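Local coordinates for protein putative oxidoreductase yhhX (Escherichia coli K-12, PDB 3F4L) that probably acts as a nucleotide-dependent oxidoreductase of the Gfo/Idh/MocA family, perhaps as a scyllo-inositol dehydrogenase that uses NADP+, at residues Q104-F109 and E321-L326; V147-H152 and F236-K241; A160-G165 and N202-D207; D251-S256 and P266-D271. All blocks are in the same frame, centred on the assembly; numbering follows the deposited sequence.

Interaction 1: Q104-F109 and E321-L326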
loop_
_atom_site.group_PDB
_atom_site.type_symbol
_atom_site.label_atom_id
_atom_site.label_comp_id
_atom_site.label_asym_id
_atom_site.label_seq_id
_atom_site.Cartn_x
_atom_site.Cartn_y
_atom_site.Cartn_z
ATOM N N GLN A 104 -10.358 21.844 -21.944
ATOM C CA GLN A 104 -9.545 23.051 -22.088
ATOM C C GLN A 104 -8.098 22.695 -22.408
ATOM O O GLN A 104 -7.445 23.381 -23.195
ATOM C CB GLN A 104 -9.590 23.897 -20.816
ATOM C CG GLN A 104 -10.864 24.690 -20.657
ATOM C CD GLN A 104 -10.922 25.432 -19.343
ATOM O OE1 GLN A 104 -11.104 24.831 -18.283
ATOM N NE2 GLN A 104 -10.757 26.746 -19.400
ATOM N N ALA A 105 -7.599 21.630 -21.789
ATOM C CA ALA A 105 -6.232 21.189 -22.036
ATOM C C ALA A 105 -6.123 20.801 -23.505
ATOM O O ALA A 105 -5.194 21.204 -24.203
ATOM C CB ALA A 105 -5.896 19.997 -21.158
ATOM N N LYS A 106 -7.091 20.023 -23.973
ATOM C CA LYS A 106 -7.090 19.586 -25.360
ATOM C C LYS A 106 -7.148 20.782 -26.298
ATOM O O LYS A 106 -6.546 20.763 -27.366
ATOM C CB LYS A 106 -8.269 18.644 -25.618
ATOM C CG LYS A 106 -8.154 17.327 -24.863
ATOM C CD LYS A 106 -9.245 16.335 -25.251
ATOM C CE LYS A 106 -8.992 14.999 -24.580
ATOM N NZ LYS A 106 -10.107 14.033 -24.743
ATOM N N GLU A 107 -7.865 21.823 -25.885
ATOM C CA GLU A 107 -8.004 23.038 -26.684
ATOM C C GLU A 107 -6.680 23.804 -26.760
ATOM O O GLU A 107 -6.328 24.369 -27.797
ATOM C CB GLU A 107 -9.076 23.937 -26.074
ATOM C CG GLU A 107 -9.483 25.100 -26.955
ATOM C CD GLU A 107 -10.583 25.931 -26.327
ATOM O OE1 GLU A 107 -11.502 25.331 -25.721
ATOM O OE2 GLU A 107 -10.538 27.174 -26.447
ATOM N N LEU A 108 -5.952 23.818 -25.650
ATOM C CA LEU A 108 -4.666 24.499 -25.580
ATOM C C LEU A 108 -3.653 23.827 -26.521
ATOM O O LEU A 108 -2.907 24.505 -27.227
ATOM C CB LEU A 108 -4.161 24.468 -24.131
ATOM C CG LEU A 108 -3.846 25.766 -23.381
ATOM C CD1 LEU A 108 -4.897 26.833 -23.632
ATOM C CD2 LEU A 108 -3.741 25.453 -21.899
ATOM N N PHE A 109 -3.631 22.496 -26.535
ATOM C CA PHE A 109 -2.709 21.762 -27.396
ATOM C C PHE A 109 -3.037 21.963 -28.885
ATOM O O PHE A 109 -2.134 22.127 -29.708
ATOM C CB PHE A 109 -2.733 20.268 -27.050
ATOM C CG PHE A 109 -2.137 19.942 -25.712
ATOM C CD1 PHE A 109 -0.816 20.285 -25.423
ATOM C CD2 PHE A 109 -2.876 19.262 -24.755
ATOM C CE1 PHE A 109 -0.242 19.948 -24.199
ATOM C CE2 PHE A 109 -2.315 18.920 -23.529
ATOM C CZ PHE A 109 -0.991 19.264 -23.252
ATOM N N GLU A 321 0.678 12.337 -21.806
ATOM C CA GLU A 321 0.903 12.212 -20.368
ATOM C C GLU A 321 0.094 13.273 -19.625
ATOM O O GLU A 321 -0.450 13.028 -18.550
ATOM C CB GLU A 321 2.395 12.370 -20.051
ATOM C CG GLU A 321 3.259 11.354 -20.790
ATOM C CD GLU A 321 4.749 11.532 -20.548
ATOM O OE1 GLU A 321 5.264 12.656 -20.706
ATOM O OE2 GLU A 321 5.415 10.536 -20.211
ATOM N N VAL A 322 0.006 14.459 -20.209
ATOM C CA VAL A 322 -0.737 15.539 -19.582
ATOM C C VAL A 322 -2.225 15.213 -19.566
ATOM O O VAL A 322 -2.883 15.368 -18.547
ATOM C CB VAL A 322 -0.504 16.876 -20.325
ATOM C CG1 VAL A 322 -1.277 17.991 -19.657
ATOM C CG2 VAL A 322 0.974 17.196 -20.337
ATOM N N LEU A 323 -2.751 14.743 -20.696
ATOM C CA LEU A 323 -4.170 14.413 -20.785
ATOM C C LEU A 323 -4.538 13.231 -19.881
ATOM O O LEU A 323 -5.623 13.201 -19.294
ATOM C CB LEU A 323 -4.544 14.101 -22.237
ATOM C CG LEU A 323 -4.431 15.283 -23.214
ATOM C CD1 LEU A 323 -4.757 14.833 -24.633
ATOM C CD2 LEU A 323 -5.373 16.382 -22.777
ATOM N N THR A 324 -3.639 12.257 -19.773
ATOM C CA THR A 324 -3.916 11.102 -18.930
ATOM C C THR A 324 -3.987 11.549 -17.463
ATOM O O THR A 324 -4.844 11.095 -16.706
ATOM C CB THR A 324 -2.837 10.007 -19.102
ATOM O OG1 THR A 324 -2.891 9.480 -20.437
ATOM C CG2 THR A 324 -3.062 8.884 -18.115
ATOM N N ASN A 325 -3.099 12.459 -17.071
ATOM C CA ASN A 325 -3.077 12.961 -15.694
ATOM C C ASN A 325 -4.394 13.668 -15.348
ATOM O O ASN A 325 -5.044 13.346 -14.348
ATOM C CB ASN A 325 -1.892 13.921 -15.520
ATOM C CG ASN A 325 -1.502 14.122 -14.073
ATOM O OD1 ASN A 325 -0.316 14.080 -13.731
ATOM N ND2 ASN A 325 -2.485 14.356 -13.215
ATOM N N LEU A 326 -4.785 14.630 -16.176
ATOM C CA LEU A 326 -6.025 15.370 -15.957
ATOM C C LEU A 326 -7.249 14.458 -15.916
ATOM O O LEU A 326 -8.147 14.647 -15.092
ATOM C CB LEU A 326 -6.213 16.417 -17.057
ATOM C CG LEU A 326 -5.457 17.745 -16.920
ATOM C CD1 LEU A 326 -4.013 17.499 -16.486
ATOM C CD2 LEU A 326 -5.507 18.475 -18.270
#

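Interaction 2: V147-H152 and F236-K241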
loop_
_atom_site.group_PDB
_atom_site.type_symbol
_atom_site.label_atom_id
_atom_site.label_comp_id
_atom_site.label_asym_id
_atom_site.label_seq_id
_atom_site.Cartn_x
_atom_site.Cartn_y
_atom_site.Cartn_z
ATOM N N VAL A 147 6.911 -5.399 -11.101
ATOM C CA VAL A 147 5.543 -5.760 -10.784
ATOM C C VAL A 147 4.865 -4.774 -9.842
ATOM O O VAL A 147 3.642 -4.703 -9.803
ATOM C CB VAL A 147 5.455 -7.187 -10.201
ATOM C CG1 VAL A 147 5.863 -8.187 -11.268
ATOM C CG2 VAL A 147 6.346 -7.317 -8.973
ATOM N N GLU A 148 5.648 -4.001 -9.090
ATOM C CA GLU A 148 5.040 -3.036 -8.196
ATOM C C GLU A 148 5.917 -1.825 -7.898
ATOM O O GLU A 148 7.127 -1.938 -7.715
ATOM C CB GLU A 148 4.615 -3.704 -6.882
ATOM C CG GLU A 148 3.697 -2.814 -6.037
ATOM C CD GLU A 148 2.653 -3.597 -5.246
ATOM O OE1 GLU A 148 2.008 -4.489 -5.835
ATOM O OE2 GLU A 148 2.462 -3.306 -4.045
ATOM N N VAL A 149 5.275 -0.665 -7.877
ATOM C CA VAL A 149 5.931 0.601 -7.592
ATOM C C VAL A 149 5.036 1.279 -6.563
ATOM O O VAL A 149 3.807 1.240 -6.670
ATOM C CB VAL A 149 6.047 1.482 -8.873
ATOM C CG1 VAL A 149 6.610 2.876 -8.530
ATOM C CG2 VAL A 149 6.964 0.808 -9.881
ATOM N N GLU A 150 5.646 1.871 -5.543
ATOM C CA GLU A 150 4.879 2.543 -4.513
ATOM C C GLU A 150 5.539 3.888 -4.235
ATOM O O GLU A 150 6.733 3.953 -3.949
ATOM C CB GLU A 150 4.849 1.687 -3.248
ATOM C CG GLU A 150 3.781 2.073 -2.228
ATOM C CD GLU A 150 3.691 1.074 -1.073
ATOM O OE1 GLU A 150 3.625 -0.148 -1.332
ATOM O OE2 GLU A 150 3.678 1.509 0.099
ATOM N N SER A 151 4.755 4.955 -4.345
ATOM C CA SER A 151 5.237 6.311 -4.112
ATOM C C SER A 151 4.474 6.970 -2.961
ATOM O O SER A 151 3.240 6.936 -2.922
ATOM C CB SER A 151 5.066 7.142 -5.382
ATOM O OG SER A 151 5.371 8.500 -5.144
ATOM N N HIS A 152 5.209 7.571 -2.031
ATOM C CA HIS A 152 4.607 8.239 -0.886
ATOM C C HIS A 152 5.020 9.706 -0.833
ATOM O O HIS A 152 6.158 10.056 -1.124
ATOM C CB HIS A 152 5.033 7.577 0.435
ATOM C CG HIS A 152 4.274 6.331 0.778
ATOM N ND1 HIS A 152 4.606 5.087 0.283
ATOM C CD2 HIS A 152 3.205 6.138 1.587
ATOM C CE1 HIS A 152 3.776 4.183 0.773
ATOM N NE2 HIS A 152 2.915 4.795 1.568
ATOM N N PHE A 236 10.092 5.799 -2.085
ATOM C CA PHE A 236 9.765 4.930 -3.220
ATOM C C PHE A 236 10.099 3.488 -2.892
ATOM O O PHE A 236 11.084 3.199 -2.193
ATOM C CB PHE A 236 10.556 5.286 -4.489
ATOM C CG PHE A 236 10.112 6.550 -5.164
ATOM C CD1 PHE A 236 10.822 7.737 -4.982
ATOM C CD2 PHE A 236 8.984 6.557 -5.979
ATOM C CE1 PHE A 236 10.411 8.918 -5.601
ATOM C CE2 PHE A 236 8.566 7.731 -6.605
ATOM C CZ PHE A 236 9.278 8.912 -6.417
ATOM N N ILE A 237 9.280 2.588 -3.421
ATOM C CA ILE A 237 9.480 1.156 -3.257
ATOM C C ILE A 237 9.238 0.594 -4.651
ATOM O O ILE A 237 8.265 0.966 -5.300
ATOM C CB ILE A 237 8.444 0.516 -2.312
ATOM C CG1 ILE A 237 8.600 1.061 -0.894
ATOM C CG2 ILE A 237 8.633 -1.005 -2.299
ATOM C CD1 ILE A 237 7.601 0.476 0.075
ATOM N N VAL A 238 10.130 -0.270 -5.121
ATOM C CA VAL A 238 9.968 -0.890 -6.438
ATOM C C VAL A 238 10.296 -2.370 -6.281
ATOM O O VAL A 238 11.347 -2.720 -5.741
ATOM C CB VAL A 238 10.939 -0.306 -7.490
ATOM C CG1 VAL A 238 10.713 -0.999 -8.840
ATOM C CG2 VAL A 238 10.741 1.189 -7.627
ATOM N N HIS A 239 9.394 -3.230 -6.733
ATOM C CA HIS A 239 9.611 -4.670 -6.645
ATOM C C HIS A 239 9.533 -5.251 -8.043
ATOM O O HIS A 239 8.594 -4.965 -8.783
ATOM C CB HIS A 239 8.549 -5.340 -5.744
ATOM C CG HIS A 239 8.708 -5.021 -4.289
ATOM N ND1 HIS A 239 9.857 -5.308 -3.586
ATOM C CD2 HIS A 239 7.877 -4.408 -3.413
ATOM C CE1 HIS A 239 9.731 -4.885 -2.342
ATOM N NE2 HIS A 239 8.537 -4.334 -2.211
ATOM N N GLY A 240 10.536 -6.054 -8.390
ATOM C CA GLY A 240 10.592 -6.704 -9.684
ATOM C C GLY A 240 10.754 -8.197 -9.440
ATOM O O GLY A 240 10.863 -8.627 -8.301
ATOM N N LYS A 241 10.784 -8.996 -10.496
ATOM C CA LYS A 241 10.918 -10.438 -10.316
ATOM C C LYS A 241 12.307 -10.883 -9.837
ATOM O O LYS A 241 12.451 -11.961 -9.253
ATOM C CB LYS A 241 10.533 -11.155 -11.612
ATOM C CG LYS A 241 9.033 -11.072 -11.898
ATOM C CD LYS A 241 8.640 -11.918 -13.092
ATOM C CE LYS A 241 7.135 -11.991 -13.234
ATOM N NZ LYS A 241 6.762 -12.869 -14.372
#

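Interaction 3: A160-G165 and N202-D207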
loop_
_atom_site.group_PDB
_atom_site.type_symbol
_atom_site.label_atom_id
_atom_site.label_comp_id
_atom_site.label_asym_id
_atom_site.label_seq_id
_atom_site.Cartn_x
_atom_site.Cartn_y
_atom_site.Cartn_z
ATOM N N ALA A 160 -5.979 21.013 10.888
ATOM C CA ALA A 160 -6.463 21.552 9.630
ATOM C C ALA A 160 -7.637 22.460 9.947
ATOM O O ALA A 160 -8.713 21.991 10.315
ATOM C CB ALA A 160 -6.910 20.418 8.698
ATOM N N GLU A 161 -7.422 23.762 9.818
ATOM C CA GLU A 161 -8.486 24.709 10.097
ATOM C C GLU A 161 -9.579 24.518 9.054
ATOM O O GLU A 161 -9.299 24.175 7.902
ATOM C CB GLU A 161 -7.955 26.146 10.039
ATOM C CG GLU A 161 -6.853 26.462 11.049
ATOM C CD GLU A 161 -7.292 26.281 12.495
ATOM O OE1 GLU A 161 -8.457 26.598 12.818
ATOM O OE2 GLU A 161 -6.461 25.840 13.316
ATOM N N THR A 162 -10.825 24.721 9.467
ATOM C CA THR A 162 -11.949 24.578 8.558
ATOM C C THR A 162 -11.771 25.536 7.401
ATOM O O THR A 162 -11.515 26.721 7.603
ATOM C CB THR A 162 -13.272 24.890 9.264
ATOM O OG1 THR A 162 -13.462 23.954 10.332
ATOM C CG2 THR A 162 -14.444 24.794 8.282
ATOM N N LYS A 163 -11.887 25.012 6.184
ATOM C CA LYS A 163 -11.747 25.824 4.979
ATOM C C LYS A 163 -12.372 25.061 3.820
ATOM O O LYS A 163 -11.673 24.441 3.025
ATOM C CB LYS A 163 -10.270 26.111 4.691
ATOM C CG LYS A 163 -9.887 27.579 4.869
ATOM C CD LYS A 163 -8.427 27.847 4.470
ATOM C CE LYS A 163 -7.431 27.161 5.408
ATOM N NZ LYS A 163 -7.528 27.639 6.824
ATOM N N PRO A 164 -13.709 25.098 3.720
ATOM C CA PRO A 164 -14.443 24.406 2.660
ATOM C C PRO A 164 -13.926 24.697 1.262
ATOM O O PRO A 164 -13.346 25.755 1.002
ATOM C CB PRO A 164 -15.880 24.875 2.876
ATOM C CG PRO A 164 -15.947 25.025 4.370
ATOM C CD PRO A 164 -14.639 25.742 4.666
ATOM N N GLY A 165 -14.132 23.737 0.368
ATOM C CA GLY A 165 -13.685 23.896 -1.000
ATOM C C GLY A 165 -14.215 22.789 -1.884
ATOM O O GLY A 165 -14.998 21.952 -1.440
ATOM N N ASN A 202 -10.320 17.213 8.960
ATOM C CA ASN A 202 -11.482 18.073 9.162
ATOM C C ASN A 202 -12.514 17.745 8.103
ATOM O O ASN A 202 -12.333 18.086 6.933
ATOM C CB ASN A 202 -11.093 19.546 9.048
ATOM C CG ASN A 202 -12.220 20.470 9.456
ATOM O OD1 ASN A 202 -13.392 20.151 9.254
ATOM N ND2 ASN A 202 -11.875 21.630 10.019
ATOM N N LYS A 203 -13.595 17.092 8.513
ATOM C CA LYS A 203 -14.642 16.692 7.575
ATOM C C LYS A 203 -15.265 17.824 6.766
ATOM O O LYS A 203 -15.991 17.576 5.805
ATOM C CB LYS A 203 -15.739 15.912 8.309
ATOM C CG LYS A 203 -15.400 14.445 8.547
ATOM C CD LYS A 203 -15.152 13.729 7.230
ATOM C CE LYS A 203 -14.889 12.243 7.423
ATOM N NZ LYS A 203 -13.667 11.956 8.229
ATOM N N ALA A 204 -14.980 19.069 7.133
ATOM C CA ALA A 204 -15.539 20.188 6.396
ATOM C C ALA A 204 -14.680 20.524 5.178
ATOM O O ALA A 204 -15.147 21.178 4.249
ATOM C CB ALA A 204 -15.656 21.414 7.308
ATOM N N ASN A 205 -13.428 20.062 5.190
ATOM C CA ASN A 205 -12.468 20.340 4.117
ATOM C C ASN A 205 -12.391 19.320 2.976
ATOM O O ASN A 205 -12.893 18.200 3.083
ATOM C CB ASN A 205 -11.057 20.475 4.711
ATOM C CG ASN A 205 -10.952 21.600 5.718
ATOM O OD1 ASN A 205 -11.931 22.281 6.003
ATOM N ND2 ASN A 205 -9.760 21.797 6.260
ATOM N N PRO A 206 -11.762 19.711 1.855
ATOM C CA PRO A 206 -11.612 18.810 0.709
ATOM C C PRO A 206 -10.667 17.683 1.167
ATOM O O PRO A 206 -10.067 17.774 2.237
ATOM C CB PRO A 206 -10.969 19.705 -0.348
ATOM C CG PRO A 206 -11.531 21.073 -0.012
ATOM C CD PRO A 206 -11.391 21.091 1.489
ATOM N N ASP A 207 -10.530 16.635 0.364
ATOM C CA ASP A 207 -9.669 15.506 0.713
ATOM C C ASP A 207 -8.238 15.893 1.093
ATOM O O ASP A 207 -7.653 16.808 0.515
ATOM C CB ASP A 207 -9.613 14.521 -0.451
ATOM C CG ASP A 207 -8.864 15.081 -1.650
ATOM O OD1 ASP A 207 -9.430 15.937 -2.370
ATOM O OD2 ASP A 207 -7.699 14.672 -1.863
HETATM O O HOH W 1 -15.259 21.399 1.731
#

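Interaction 4: D251-S256 and P266-D271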
loop_
_atom_site.group_PDB
_atom_site.type_symbol
_atom_site.label_atom_id
_atom_site.label_comp_id
_atom_site.label_asym_id
_atom_site.label_seq_id
_atom_site.Cartn_x
_atom_site.Cartn_y
_atom_site.Cartn_z
ATOM N N ASP A 251 13.726 14.406 -2.357
ATOM C CA ASP A 251 14.646 15.369 -2.949
ATOM C C ASP A 251 14.773 16.544 -1.976
ATOM O O ASP A 251 13.777 16.987 -1.420
ATOM C CB ASP A 251 14.071 15.852 -4.270
ATOM C CG ASP A 251 14.921 16.904 -4.915
ATOM O OD1 ASP A 251 15.762 16.550 -5.757
ATOM O OD2 ASP A 251 14.741 18.092 -4.566
ATOM N N GLN A 252 15.990 17.053 -1.795
ATOM C CA GLN A 252 16.246 18.135 -0.851
ATOM C C GLN A 252 16.273 19.583 -1.368
ATOM O O GLN A 252 16.544 20.502 -0.595
ATOM C CB GLN A 252 17.560 17.845 -0.111
ATOM C CG GLN A 252 17.495 16.618 0.793
ATOM C CD GLN A 252 16.527 16.820 1.947
ATOM O OE1 GLN A 252 16.712 17.716 2.777
ATOM N NE2 GLN A 252 15.482 15.999 2.001
ATOM N N GLN A 253 15.999 19.793 -2.652
ATOM C CA GLN A 253 15.996 21.143 -3.214
ATOM C C GLN A 253 15.027 22.068 -2.482
ATOM O O GLN A 253 15.365 23.211 -2.193
ATOM C CB GLN A 253 15.618 21.114 -4.702
ATOM C CG GLN A 253 16.587 20.363 -5.568
ATOM C CD GLN A 253 16.131 20.279 -7.002
ATOM O OE1 GLN A 253 16.204 21.257 -7.762
ATOM N NE2 GLN A 253 15.647 19.105 -7.387
ATOM N N GLU A 254 13.825 21.587 -2.182
ATOM C CA GLU A 254 12.851 22.431 -1.497
ATOM C C GLU A 254 13.340 22.795 -0.103
ATOM O O GLU A 254 13.163 23.933 0.351
ATOM C CB GLU A 254 11.494 21.733 -1.394
ATOM C CG GLU A 254 10.388 22.635 -0.855
ATOM C CD GLU A 254 9.086 21.888 -0.581
ATOM O OE1 GLU A 254 8.668 21.080 -1.439
ATOM O OE2 GLU A 254 8.477 22.118 0.486
ATOM N N THR A 255 13.956 21.832 0.576
ATOM C CA THR A 255 14.467 22.086 1.918
ATOM C C THR A 255 15.534 23.182 1.849
ATOM O O THR A 255 15.535 24.104 2.659
ATOM C CB THR A 255 15.065 20.795 2.546
ATOM O OG1 THR A 255 14.022 19.822 2.709
ATOM C CG2 THR A 255 15.690 21.086 3.905
ATOM N N SER A 256 16.429 23.099 0.872
ATOM C CA SER A 256 17.463 24.119 0.748
ATOM C C SER A 256 16.863 25.485 0.411
ATOM O O SER A 256 17.232 26.502 1.019
ATOM C CB SER A 256 18.472 23.737 -0.327
ATOM O OG SER A 256 19.139 22.541 0.018
ATOM N N PRO A 266 27.239 26.272 -2.352
ATOM C CA PRO A 266 27.712 25.086 -1.634
ATOM C C PRO A 266 26.666 24.530 -0.667
ATOM O O PRO A 266 26.050 25.277 0.094
ATOM C CB PRO A 266 28.969 25.594 -0.921
ATOM C CG PRO A 266 28.675 27.054 -0.712
ATOM C CD PRO A 266 28.070 27.447 -2.035
ATOM N N GLY A 267 26.459 23.217 -0.716
ATOM C CA GLY A 267 25.497 22.581 0.167
ATOM C C GLY A 267 24.066 22.529 -0.340
ATOM O O GLY A 267 23.203 21.954 0.322
ATOM N N PHE A 268 23.802 23.118 -1.505
ATOM C CA PHE A 268 22.438 23.116 -2.046
ATOM C C PHE A 268 21.924 21.692 -2.224
ATOM O O PHE A 268 22.595 20.850 -2.817
ATOM C CB PHE A 268 22.370 23.826 -3.406
ATOM C CG PHE A 268 20.961 23.960 -3.951
ATOM C CD1 PHE A 268 20.044 24.820 -3.342
ATOM C CD2 PHE A 268 20.542 23.202 -5.047
ATOM C CE1 PHE A 268 18.726 24.921 -3.813
ATOM C CE2 PHE A 268 19.224 23.297 -5.526
ATOM C CZ PHE A 268 18.318 24.157 -4.906
ATOM N N ALA A 269 20.735 21.430 -1.700
ATOM C CA ALA A 269 20.122 20.115 -1.812
ATOM C C ALA A 269 21.025 18.989 -1.306
ATOM O O ALA A 269 20.988 17.879 -1.833
ATOM C CB ALA A 269 19.711 19.857 -3.266
ATOM N N ALA A 270 21.835 19.279 -0.288
ATOM C CA ALA A 270 22.722 18.267 0.292
ATOM C C ALA A 270 21.839 17.111 0.747
ATOM O O ALA A 270 20.855 17.319 1.445
ATOM C CB ALA A 270 23.500 18.846 1.486
ATOM N N ASP A 271 22.195 15.895 0.352
ATOM C CA ASP A 271 21.398 14.723 0.698
ATOM C C ASP A 271 22.304 13.595 1.188
ATOM O O ASP A 271 23.287 13.255 0.534
ATOM C CB ASP A 271 20.624 14.266 -0.545
ATOM C CG ASP A 271 19.472 13.337 -0.222
ATOM O OD1 ASP A 271 19.624 12.479 0.676
ATOM O OD2 ASP A 271 18.416 13.462 -0.886
HETATM O O HOH W 2 18.003 15.454 -2.708
#

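Interaction 1: Q104-F109 and E321-L326
Val322 and Leu323, which pack against Phe109, directly follow Glu321, whose OE1 takes both a salt bridge from Arg126 NH2 and a hydrogen bond from the backbone N of Lys318. The contact itself is wholly apolar. The helical segments 104-109 and 321-326 run nearly antiparallel, at 167°, with axes 10.5 Å apart at closest approach, so side chains have to fill the gap. Phe109 reaches across with its far edge: CZ lies 3.8 Å from Val322 CB, while CE2 meets Leu323 CD2 at 4.0 Å. Val322 CG1 sits in the ring plane, so the valine meets the rim of the ring. The chi1 of Val322, 180°, sets CG1 anti to the backbone N. Leu323 CD2 is shared, touching Lys106 CG at 3.6 Å as well as Ala105 CB. Tighter than usual packing occurs where Ala105 CB meets Leu326 CD2 at 3.3 Å. Helix 102-115 comes from the Rossmann part and helix 319-331 from the C-terminal part of the chain. Phe109 also meets the ring of Phe98 and touches Val119 on strand 119-121, an outermost strand of the parallel sheet, while Val322 rests on Pro121 of that strand.

Interaction 2: V147-H152 and F236-K241
A classic beta bulge opens this antiparallel pairing of two neighbouring strands in the large mixed sheet: Val147 and Glu148 both face His239. The carbonyl His239 O accepts two bonds in its own plane, from Val147 N at 2.9 Å and from Glu148 N at 3.1 Å. Regular pairing follows, with His239 N bonded to Glu148 O at 2.8 Å and Glu150 and Ile237 exchanging N-H and C=O in both directions. Between these hydrogen-bonded pairs, Val149 faces Val238 across a non-hydrogen-bonded position. There Val149 CA approaches Ile237 O in a CA-H...O contact of 3.3 Å. On the face carrying Glu148, Glu150, Ile237 and His239, the Glu150 and Ile237 chains lie alongside each other, pointing the same way, with their CB atoms 3.9 Å apart. The other face carries Val149, Val238, Ser151 and Phe236. Phe236 has CG anti to its carbonyl carbon (chi1 -73°), which swings the ring toward the neighbouring strand and brings CE2 to 3.6 Å from Ser151 OG in an oblique approach. Helices 129-140 and 171-187 pack on that face. Against the first face comes the second subunit: its Lys224 makes a salt bridge with Glu148 OE2, and its Tyr233 touches Glu148, Glu150, Ile237 and His239. His239 ND1 is held within its own chain by Ser244 OG. One sheet face backed by helices and the other given to the dimer partner is the arrangement typical of the C-terminal domain of Gfo/Idh/MocA enzymes.

Interaction 3: A160-G165 and N202-D207
Asn202 and Asn205 carry the polar part of this contact, each spending its side-chain amide on the backbone or hydroxyl of 160-165. Asn202 ND2 uses both of its N-H groups: one runs almost straight, at 170°, to Ala160 O (3.2 Å), and the other goes to Thr162 OG1 at 2.8 Å. Both acceptors lie in or close to the amide plane. Asn205 bridges the backbone two residues apart, as ND2 donates to Glu161 O at 2.9 Å and OD1 accepts from Lys163 N at 2.7 Å. That N-H comes from above the plane of the Asn205 carbonyl, 36° out of it. With both ends of the amide bonded to 160-165, its rotation is fixed. Local bonds shape the second segment: a type I turn runs from Asn202 to Asn205, and Asn202 OD1 accepts from Ala204 N at 2.9 Å in an Asx turn, so the Asn202 amide also has both ends engaged. A water adds a link, accepting from Gly165 N and donating to Ala204 O. Apolar contacts are few. With OG1 beside the backbone N (chi1 -62°) and facing Asn202, the methyl of Thr162 falls anti to that N, and CG2 lies 3.7 Å from Ala204 CB. Farther along, Pro206 CG rests 3.7 Å from Gly165 CA. The pairing lies at the surface of the C-terminal domain, joining the loop between strand 146-152 and helix 171-187 to the one between strands 192-198 and 209-216. Just beyond, Asp207 OD2 bonds to the backbone N of Phe172 near the start of helix 171-187.

Interaction 4: D251-S256 and P266-D271
Ser256 and Phe268 meet where a type II turn, Gly267 to Ala270, folds back onto the first turn of helix 253-258. The Phe268 ring lies against the helix obliquely: CD1 is 3.6 Å from Ser256 CB, and CE2 is 3.9 Å from Gln253 CG. Its CG stands anti to the backbone N (chi1 -175°), carrying the ring to the helix, where the Gln253 amide plane stands 78° from the ring plane. Gln253 offers its aliphatic part to Phe268 and, at CG, to Ala269 CB, while the extended chain carries the amide past. NE2 of that amide bonds to Asp251 OD1 at 3.0 Å, and OE1 accepts from Tyr298 N. Asp251 also accepts from Gln253 N through OD2, a capping bond at the helix start, so backbone and side chain of Gln253 are tied to one carboxylate. Ser256 OG makes the direct polar link, taking the N-H of Ala269 at 2.6 Å with a bent angle of 146°. The same hydroxyl makes only a weak bond to Gln252 O. Gln252 and Asp271 cross at about a right angle, CG of the glutamine lying 3.7 Å from Asp271 OD2. Outside the two segments, Gln252 NE2 bonds to Ile250 O and Asp271 OD1 to Ser273 OG. Phe268 also touches Ile261 and Pro263 in loops, and Tyr21 on helix 12-22. A water closes the other end, accepting from Gln252 N and donating to Asp271 OD2, at 2.7 Å from each of these atoms.

Interaction 1 joins the two family regions, its helices coming one from the Rossmann part and one from the C-terminal part, and the loop it closes encloses the other three contacts. Interaction 3 is nested within the loop closed by interaction 2, and interaction 4 follows them along the chain. All three belong to the C-terminal domain, yet none of the four touches another. Interactions 2 and 4 come nearest, about 7 Å between closest atoms. Interactions 1 and 4 have centres 32 Å apart, on opposite sides of the chain's centre. Interaction 2 pairs two strands of the mixed sheet whose one face meets the second subunit, interaction 3 ties two loops together, and interaction 4 holds a turn on the start of helix 253-258.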